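PDB 1TQX: D-ribulose-5-phosphate 3-epimerase, putative from Plasmodium falciparum, which probably interconverts D-ribulose 5-phosphate and D-xylulose 5-phosphate as a divalent-metal-dependent epimerase built on a TIM barrel. Local coordinates for residues L134-V147 and L167-G180. Numbering follows the deposited sequence.
Sequences LDTNLINTVLVMTV and LRKKYKNLNIQVDG. With ZN (zinc ion), chain D.
Leu134 lays its CB and CD1 against the ring of Tyr171, near the N-terminal ends of the strands in a beta-alpha-beta unit of the TIM barrel in which strand 141-145, helix 161-170 and strand 175-179 follow one another. Its CD1 also reaches CD2 of Leu167, 3.6 Å away, so the end of helix 131-134 packs on helix 161-170. Next, Asp135 takes a hydrogen bond from Tyr171 OH on OD1 (2.8 Å). The oxygen lies at the ring edge, while the hydroxyl comes from above the carboxylate plane; OD2 is linked through a water to Lys170 NZ. At Asn140 the carbonyl O receives two bonds from Asn175, from its backbone N and, at 3.0 Å, from its ND2, arriving from opposite faces of the carbonyl plane. Asn175 CG stands beside its own backbone N (chi1 -75°), which lets both donors converge on that oxygen.

The strands then run parallel. Val142 N bonds to Asn175 O, and Val142 O accepts a nearly straight bond from Gln177 N (174°). Val142 CG1 and Val144 CG2 both pack on Leu167 CD1, joining this face of the sheet to helix 161-170. Inside the barrel, Leu143 CG touches Gln177 OE1 at 3.4 Å, while NE2 of that amide bonds to Asp68. Leu143 CD2 sits 3.5 Å from Asp179 CB, flanking a zinc ligand whose companions are His36, Asp38 and His70. Beyond Met145, Thr146 N bonds to Asp179 O, and Thr146 OG1 donates to Gly180 O at 2.6 Å. Asp179 OD1 itself meets the zinc ion at 2.3 Å.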
ATOM      1  N   LEU A 134      -6.253  15.071  -4.685  1.00 27.79           N
ATOM      2  CA  LEU A 134      -6.313  14.206  -5.853  1.00 28.70           C
ATOM      3  C   LEU A 134      -6.493  14.976  -7.154  1.00 29.43           C
ATOM      4  O   LEU A 134      -6.028  14.536  -8.202  1.00 29.98           O
ATOM      5  CB  LEU A 134      -7.440  13.180  -5.692  1.00 27.82           C
ATOM      6  CG  LEU A 134      -7.272  12.208  -4.517  1.00 28.40           C
ATOM      7  CD1 LEU A 134      -8.444  11.239  -4.468  1.00 26.88           C
ATOM      8  CD2 LEU A 134      -5.959  11.455  -4.669  1.00 25.74           C
ATOM      9  N   ASP A 135      -7.160  16.123  -7.092  1.00 30.58           N
ATOM     10  CA  ASP A 135      -7.378  16.910  -8.301  1.00 32.68           C
ATOM     11  C   ASP A 135      -6.098  17.529  -8.866  1.00 33.61           C
ATOM     12  O   ASP A 135      -6.069  17.942 -10.026  1.00 34.95           O
ATOM     13  CB  ASP A 135      -8.420  18.008  -8.050  1.00 32.31           C
ATOM     14  CG  ASP A 135      -9.840  17.467  -7.985  1.00 33.45           C
ATOM     15  OD1 ASP A 135     -10.071  16.307  -8.394  1.00 32.45           O
ATOM     16  OD2 ASP A 135     -10.739  18.211  -7.538  1.00 33.52           O
ATOM     17  N   THR A 136      -5.039  17.580  -8.061  1.00 33.08           N
ATOM     18  CA  THR A 136      -3.767  18.153  -8.503  1.00 32.30           C
ATOM     19  C   THR A 136      -2.985  17.187  -9.385  1.00 32.94           C
ATOM     20  O   THR A 136      -2.006  17.577 -10.031  1.00 31.91           O
ATOM     21  CB  THR A 136      -2.868  18.516  -7.311  1.00 32.95           C
ATOM     22  OG1 THR A 136      -2.397  17.314  -6.691  1.00 29.96           O
ATOM     23  CG2 THR A 136      -3.639  19.332  -6.290  1.00 33.00           C
ATOM     24  N   ASN A 137      -3.411  15.926  -9.399  1.00 33.11           N
ATOM     25  CA  ASN A 137      -2.759  14.886 -10.194  1.00 33.31           C
ATOM     26  C   ASN A 137      -1.385  14.471  -9.664  1.00 31.90           C
ATOM     27  O   ASN A 137      -0.653  13.742 -10.332  1.00 30.32           O
ATOM     28  CB  ASN A 137      -2.621  15.334 -11.652  1.00 37.74           C
ATOM     29  CG  ASN A 137      -3.958  15.531 -12.327  1.00 42.00           C
ATOM     30  OD1 ASN A 137      -4.775  14.613 -12.382  1.00 45.40           O
ATOM     31  ND2 ASN A 137      -4.190  16.733 -12.848  1.00 44.75           N
ATOM     32  N   LEU A 138      -1.042  14.932  -8.467  1.00 30.44           N
ATOM     33  CA  LEU A 138       0.245  14.603  -7.860  1.00 29.63           C
ATOM     34  C   LEU A 138       0.266  13.214  -7.223  1.00 29.25           C
ATOM     35  O   LEU A 138       1.338  12.653  -6.980  1.00 28.00           O
ATOM     36  CB  LEU A 138       0.592  15.639  -6.789  1.00 29.91           C
ATOM     37  CG  LEU A 138       0.935  17.049  -7.268  1.00 30.23           C
ATOM     38  CD1 LEU A 138       0.891  18.015  -6.101  1.00 29.36           C
ATOM     39  CD2 LEU A 138       2.308  17.033  -7.922  1.00 30.67           C
ATOM     40  N   ILE A 139      -0.916  12.670  -6.953  1.00 27.06           N
ATOM     41  CA  ILE A 139      -1.038  11.363  -6.310  1.00 25.74           C
ATOM     42  C   ILE A 139      -1.170  10.207  -7.294  1.00 25.71           C
ATOM     43  O   ILE A 139      -2.086  10.174  -8.110  1.00 26.41           O
ATOM     44  CB  ILE A 139      -2.258  11.332  -5.356  1.00 25.67           C
ATOM     45  CG1 ILE A 139      -2.183  12.498  -4.361  1.00 24.63           C
ATOM     46  CG2 ILE A 139      -2.313  10.002  -4.615  1.00 23.35           C
ATOM     47  CD1 ILE A 139      -0.931  12.516  -3.506  1.00 25.23           C
ATOM     48  N   ASN A 140      -0.249   9.254  -7.200  1.00 24.61           N
ATOM     49  CA  ASN A 140      -0.264   8.082  -8.068  1.00 24.29           C
ATOM     50  C   ASN A 140      -1.190   6.993  -7.526  1.00 23.29           C
ATOM     51  O   ASN A 140      -1.800   6.247  -8.296  1.00 23.72           O
ATOM     52  CB  ASN A 140       1.144   7.490  -8.181  1.00 24.17           C
ATOM     53  CG  ASN A 140       2.122   8.423  -8.868  1.00 26.05           C
ATOM     54  OD1 ASN A 140       2.157   8.509 -10.097  1.00 26.72           O
ATOM     55  ND2 ASN A 140       2.917   9.129  -8.077  1.00 19.08           N
ATOM     56  N   THR A 141      -1.291   6.910  -6.203  1.00 21.40           N
ATOM     57  CA  THR A 141      -2.091   5.872  -5.563  1.00 21.95           C
ATOM     58  C   THR A 141      -2.780   6.331  -4.282  1.00 22.31           C
ATOM     59  O   THR A 141      -2.213   7.102  -3.504  1.00 22.34           O
ATOM     60  CB  THR A 141      -1.196   4.676  -5.141  1.00 22.49           C
ATOM     61  OG1 THR A 141      -0.406   4.233  -6.251  1.00 21.07           O
ATOM     62  CG2 THR A 141      -2.057   3.519  -4.620  1.00 22.62           C
ATOM     63  N   VAL A 142      -4.000   5.851  -4.070  1.00 22.18           N
ATOM     64  CA  VAL A 142      -4.730   6.132  -2.843  1.00 21.89           C
ATOM     65  C   VAL A 142      -4.866   4.764  -2.180  1.00 22.67           C
ATOM     66  O   VAL A 142      -5.376   3.824  -2.789  1.00 22.34           O
ATOM     67  CB  VAL A 142      -6.140   6.706  -3.085  1.00 23.42           C
ATOM     68  CG1 VAL A 142      -6.898   6.771  -1.761  1.00 21.57           C
ATOM     69  CG2 VAL A 142      -6.037   8.105  -3.671  1.00 23.97           C
ATOM     70  N   LEU A 143      -4.376   4.651  -0.951  1.00 21.80           N
ATOM     71  CA  LEU A 143      -4.439   3.393  -0.218  1.00 21.58           C
ATOM     72  C   LEU A 143      -5.617   3.445   0.753  1.00 21.47           C
ATOM     73  O   LEU A 143      -5.561   4.133   1.773  1.00 21.39           O
ATOM     74  CB  LEU A 143      -3.122   3.177   0.551  1.00 22.85           C
ATOM     75  CG  LEU A 143      -2.799   1.815   1.185  1.00 22.53           C
ATOM     76  CD1 LEU A 143      -1.384   1.871   1.766  1.00 22.50           C
ATOM     77  CD2 LEU A 143      -3.797   1.473   2.271  1.00 26.32           C
ATOM     78  N   VAL A 144      -6.685   2.728   0.414  1.00 21.15           N
ATOM     79  CA  VAL A 144      -7.881   2.669   1.241  1.00 20.57           C
ATOM     80  C   VAL A 144      -7.703   1.544   2.261  1.00 20.79           C
ATOM     81  O   VAL A 144      -7.721   0.368   1.897  1.00 19.97           O
ATOM     82  CB  VAL A 144      -9.147   2.376   0.380  1.00 22.86           C
ATOM     83  CG1 VAL A 144     -10.367   2.191   1.277  1.00 24.18           C
ATOM     84  CG2 VAL A 144      -9.384   3.512  -0.609  1.00 21.11           C
ATOM     85  N   MET A 145      -7.504   1.899   3.528  1.00 20.92           N
ATOM     86  CA  MET A 145      -7.349   0.884   4.566  1.00 21.70           C
ATOM     87  C   MET A 145      -8.686   0.173   4.720  1.00 22.46           C
ATOM     88  O   MET A 145      -9.724   0.824   4.865  1.00 23.61           O
ATOM     89  CB  MET A 145      -6.972   1.513   5.912  1.00 19.49           C
ATOM     90  CG  MET A 145      -5.563   2.085   6.002  1.00 22.27           C
ATOM     91  SD  MET A 145      -4.265   0.868   5.659  1.00 26.98           S
ATOM     92  CE  MET A 145      -4.553  -0.352   6.924  1.00 25.01           C
ATOM     93  N   THR A 146      -8.665  -1.155   4.679  1.00 21.28           N
ATOM     94  CA  THR A 146      -9.893  -1.926   4.847  1.00 22.74           C
ATOM     95  C   THR A 146      -9.905  -2.559   6.236  1.00 24.97           C
ATOM     96  O   THR A 146     -10.708  -3.448   6.531  1.00 24.09           O
ATOM     97  CB  THR A 146     -10.045  -3.002   3.753  1.00 21.20           C
ATOM     98  OG1 THR A 146      -8.810  -3.707   3.583  1.00 21.48           O
ATOM     99  CG2 THR A 146     -10.443  -2.350   2.429  1.00 24.27           C
ATOM    100  N   VAL A 147      -9.001  -2.075   7.083  1.00 25.16           N
ATOM    101  CA  VAL A 147      -8.885  -2.520   8.461  1.00 27.72           C
ATOM    102  C   VAL A 147      -8.213  -1.401   9.262  1.00 29.37           C
ATOM    103  O   VAL A 147      -7.599  -0.509   8.680  1.00 27.63           O
ATOM    104  CB  VAL A 147      -8.034  -3.809   8.569  1.00 30.11           C
ATOM    105  CG1 VAL A 147      -6.540  -3.480   8.492  1.00 28.20           C
ATOM    106  CG2 VAL A 147      -8.356  -4.517   9.851  1.00 32.49           C
ATOM    107  N   LEU A 167     -13.830   6.668  -5.608  1.00 28.72           N
ATOM    108  CA  LEU A 167     -12.567   7.006  -6.256  1.00 28.24           C
ATOM    109  C   LEU A 167     -12.471   6.549  -7.709  1.00 28.58           C
ATOM    110  O   LEU A 167     -12.062   7.321  -8.575  1.00 27.78           O
ATOM    111  CB  LEU A 167     -11.394   6.426  -5.452  1.00 27.11           C
ATOM    112  CG  LEU A 167     -11.161   7.018  -4.058  1.00 24.72           C
ATOM    113  CD1 LEU A 167     -10.220   6.129  -3.266  1.00 23.14           C
ATOM    114  CD2 LEU A 167     -10.589   8.421  -4.188  1.00 24.85           C
ATOM    115  N   ARG A 168     -12.844   5.303  -7.986  1.00 28.85           N
ATOM    116  CA  ARG A 168     -12.769   4.800  -9.355  1.00 30.91           C
ATOM    117  C   ARG A 168     -13.685   5.568 -10.301  1.00 32.57           C
ATOM    118  O   ARG A 168     -13.327   5.833 -11.447  1.00 33.17           O
ATOM    119  CB  ARG A 168     -13.124   3.310  -9.413  1.00 29.25           C
ATOM    120  CG  ARG A 168     -13.100   2.723 -10.825  1.00 27.48           C
ATOM    121  CD  ARG A 168     -11.739   2.935 -11.482  1.00 29.17           C
ATOM    122  NE  ARG A 168     -10.670   2.224 -10.782  1.00 27.54           N
ATOM    123  CZ  ARG A 168      -9.472   2.743 -10.527  1.00 28.09           C
ATOM    124  NH1 ARG A 168      -9.191   3.981 -10.909  1.00 25.39           N
ATOM    125  NH2 ARG A 168      -8.552   2.025  -9.895  1.00 27.91           N
ATOM    126  N   LYS A 169     -14.867   5.927  -9.818  1.00 34.85           N
ATOM    127  CA  LYS A 169     -15.826   6.655 -10.641  1.00 36.87           C
ATOM    128  C   LYS A 169     -15.349   8.066 -10.982  1.00 36.21           C
ATOM    129  O   LYS A 169     -15.535   8.538 -12.105  1.00 34.45           O
ATOM    130  CB  LYS A 169     -17.179   6.729  -9.928  1.00 38.93           C
ATOM    131  CG  LYS A 169     -18.295   7.340 -10.767  1.00 44.08           C
ATOM    132  CD  LYS A 169     -19.637   7.256 -10.047  1.00 47.07           C
ATOM    133  CE  LYS A 169     -20.779   7.779 -10.913  1.00 49.99           C
ATOM    134  NZ  LYS A 169     -20.593   9.204 -11.300  1.00 50.78           N
ATOM    135  N   LYS A 170     -14.720   8.725 -10.012  1.00 35.32           N
ATOM    136  CA  LYS A 170     -14.237  10.089 -10.197  1.00 35.07           C
ATOM    137  C   LYS A 170     -12.870  10.177 -10.873  1.00 34.69           C
ATOM    138  O   LYS A 170     -12.602  11.122 -11.613  1.00 33.01           O
ATOM    139  CB  LYS A 170     -14.191  10.802  -8.839  1.00 36.88           C
ATOM    140  CG  LYS A 170     -13.919  12.302  -8.905  1.00 37.19           C
ATOM    141  CD  LYS A 170     -14.076  12.933  -7.524  1.00 37.56           C
ATOM    142  CE  LYS A 170     -13.781  14.428  -7.544  1.00 37.85           C
ATOM    143  NZ  LYS A 170     -14.747  15.185  -8.388  1.00 37.13           N
ATOM    144  N   TYR A 171     -12.010   9.197 -10.618  1.00 33.49           N
ATOM    145  CA  TYR A 171     -10.671   9.191 -11.196  1.00 33.04           C
ATOM    146  C   TYR A 171     -10.381   7.848 -11.861  1.00 34.42           C
ATOM    147  O   TYR A 171      -9.924   6.910 -11.208  1.00 32.88           O
ATOM    148  CB  TYR A 171      -9.625   9.470 -10.107  1.00 31.61           C
ATOM    149  CG  TYR A 171      -9.900  10.692  -9.258  1.00 29.63           C
ATOM    150  CD1 TYR A 171     -10.565  10.583  -8.042  1.00 29.15           C
ATOM    151  CD2 TYR A 171      -9.477  11.958  -9.664  1.00 30.10           C
ATOM    152  CE1 TYR A 171     -10.800  11.705  -7.242  1.00 28.46           C
ATOM    153  CE2 TYR A 171      -9.709  13.088  -8.872  1.00 27.47           C
ATOM    154  CZ  TYR A 171     -10.369  12.952  -7.663  1.00 29.20           C
ATOM    155  OH  TYR A 171     -10.590  14.053  -6.865  1.00 26.50           O
ATOM    156  N   LYS A 172     -10.629   7.760 -13.165  1.00 35.41           N
ATOM    157  CA  LYS A 172     -10.422   6.510 -13.888  1.00 37.04           C
ATOM    158  C   LYS A 172      -8.983   6.007 -14.005  1.00 35.54           C
ATOM    159  O   LYS A 172      -8.764   4.805 -14.134  1.00 36.45           O
ATOM    160  CB  LYS A 172     -11.054   6.600 -15.285  1.00 40.97           C
ATOM    161  CG  LYS A 172     -10.552   7.748 -16.141  1.00 45.31           C
ATOM    162  CD  LYS A 172     -11.177   7.734 -17.543  1.00 50.63           C
ATOM    163  CE  LYS A 172     -12.662   8.096 -17.533  1.00 52.98           C
ATOM    164  NZ  LYS A 172     -13.530   7.055 -16.912  1.00 55.42           N
ATOM    165  N   ASN A 173      -8.004   6.903 -13.949  1.00 34.11           N
ATOM    166  CA  ASN A 173      -6.605   6.489 -14.067  1.00 33.85           C
ATOM    167  C   ASN A 173      -5.868   6.397 -12.735  1.00 31.73           C
ATOM    168  O   ASN A 173      -4.678   6.088 -12.695  1.00 30.36           O
ATOM    169  CB  ASN A 173      -5.841   7.440 -14.991  1.00 37.43           C
ATOM    170  CG  ASN A 173      -6.325   7.375 -16.422  1.00 40.60           C
ATOM    171  OD1 ASN A 173      -6.365   6.301 -17.027  1.00 42.41           O
ATOM    172  ND2 ASN A 173      -6.694   8.524 -16.975  1.00 43.07           N
ATOM    173  N   LEU A 174      -6.572   6.668 -11.646  1.00 28.75           N
ATOM    174  CA  LEU A 174      -5.958   6.613 -10.327  1.00 27.47           C
ATOM    175  C   LEU A 174      -5.786   5.177  -9.839  1.00 26.77           C
ATOM    176  O   LEU A 174      -6.698   4.356  -9.954  1.00 26.24           O
ATOM    177  CB  LEU A 174      -6.817   7.390  -9.331  1.00 26.55           C
ATOM    178  CG  LEU A 174      -6.420   7.350  -7.855  1.00 25.91           C
ATOM    179  CD1 LEU A 174      -5.097   8.088  -7.640  1.00 24.06           C
ATOM    180  CD2 LEU A 174      -7.525   7.992  -7.033  1.00 26.22           C
ATOM    181  N   ASN A 175      -4.604   4.872  -9.312  1.00 25.38           N
ATOM    182  CA  ASN A 175      -4.344   3.542  -8.764  1.00 25.46           C
ATOM    183  C   ASN A 175      -5.053   3.501  -7.410  1.00 24.22           C
ATOM    184  O   ASN A 175      -4.865   4.391  -6.576  1.00 23.29           O
ATOM    185  CB  ASN A 175      -2.837   3.315  -8.557  1.00 24.98           C
ATOM    186  CG  ASN A 175      -2.092   3.066  -9.862  1.00 27.04           C
ATOM    187  OD1 ASN A 175      -2.289   2.040 -10.518  1.00 27.21           O
ATOM    188  ND2 ASN A 175      -1.227   4.004 -10.241  1.00 23.09           N
ATOM    189  N   ILE A 176      -5.886   2.486  -7.206  1.00 23.76           N
ATOM    190  CA  ILE A 176      -6.605   2.342  -5.946  1.00 23.31           C
ATOM    191  C   ILE A 176      -6.125   1.057  -5.290  1.00 22.51           C
ATOM    192  O   ILE A 176      -6.265  -0.038  -5.836  1.00 21.45           O
ATOM    193  CB  ILE A 176      -8.130   2.307  -6.164  1.00 23.04           C
ATOM    194  CG1 ILE A 176      -8.590   3.630  -6.794  1.00 23.31           C
ATOM    195  CG2 ILE A 176      -8.841   2.102  -4.827  1.00 24.57           C
ATOM    196  CD1 ILE A 176     -10.044   3.641  -7.251  1.00 24.77           C
ATOM    197  N   GLN A 177      -5.540   1.217  -4.111  1.00 22.83           N
ATOM    198  CA  GLN A 177      -4.963   0.114  -3.359  1.00 21.24           C
ATOM    199  C   GLN A 177      -5.793  -0.192  -2.109  1.00 21.54           C
ATOM    200  O   GLN A 177      -6.284   0.719  -1.443  1.00 21.18           O
ATOM    201  CB  GLN A 177      -3.522   0.508  -2.986  1.00 21.60           C
ATOM    202  CG  GLN A 177      -2.689  -0.554  -2.307  1.00 21.18           C
ATOM    203  CD  GLN A 177      -1.256  -0.094  -2.098  1.00 23.46           C
ATOM    204  OE1 GLN A 177      -1.019   1.022  -1.632  1.00 23.72           O
ATOM    205  NE2 GLN A 177      -0.294  -0.950  -2.433  1.00 19.77           N
ATOM    206  N   VAL A 178      -5.974  -1.476  -1.811  1.00 20.93           N
ATOM    207  CA  VAL A 178      -6.732  -1.883  -0.630  1.00 21.16           C
ATOM    208  C   VAL A 178      -5.768  -2.645   0.253  1.00 21.56           C
ATOM    209  O   VAL A 178      -4.918  -3.385  -0.240  1.00 21.11           O
ATOM    210  CB  VAL A 178      -7.967  -2.749  -0.991  1.00 21.03           C
ATOM    211  CG1 VAL A 178      -9.026  -1.860  -1.629  1.00 21.81           C
ATOM    212  CG2 VAL A 178      -7.577  -3.874  -1.936  1.00 22.87           C
ATOM    213  N   ASP A 179      -5.914  -2.482   1.561  1.00 22.68           N
ATOM    214  CA  ASP A 179      -4.970  -3.081   2.491  1.00 23.38           C
ATOM    215  C   ASP A 179      -5.636  -3.433   3.819  1.00 21.95           C
ATOM    216  O   ASP A 179      -6.142  -2.554   4.515  1.00 21.25           O
ATOM    217  CB  ASP A 179      -3.848  -2.049   2.665  1.00 23.61           C
ATOM    218  CG  ASP A 179      -2.755  -2.477   3.620  1.00 27.79           C
ATOM    219  OD1 ASP A 179      -1.810  -1.665   3.758  1.00 26.79           O
ATOM    220  OD2 ASP A 179      -2.814  -3.574   4.218  1.00 26.67           O
ATOM    221  N   GLY A 180      -5.635  -4.719   4.160  1.00 22.29           N
ATOM    222  CA  GLY A 180      -6.250  -5.159   5.402  1.00 23.09           C
ATOM    223  C   GLY A 180      -7.281  -6.256   5.207  1.00 23.57           C
ATOM    224  O   GLY A 180      -8.414  -5.996   4.801  1.00 23.69           O
TER
HETATM  225 ZN    ZN D 900       0.324  -1.163   4.334  1.00 23.78          ZN
HETATM  226  O   HOH W   1     -13.498  17.754  -7.995  1.00 36.97           O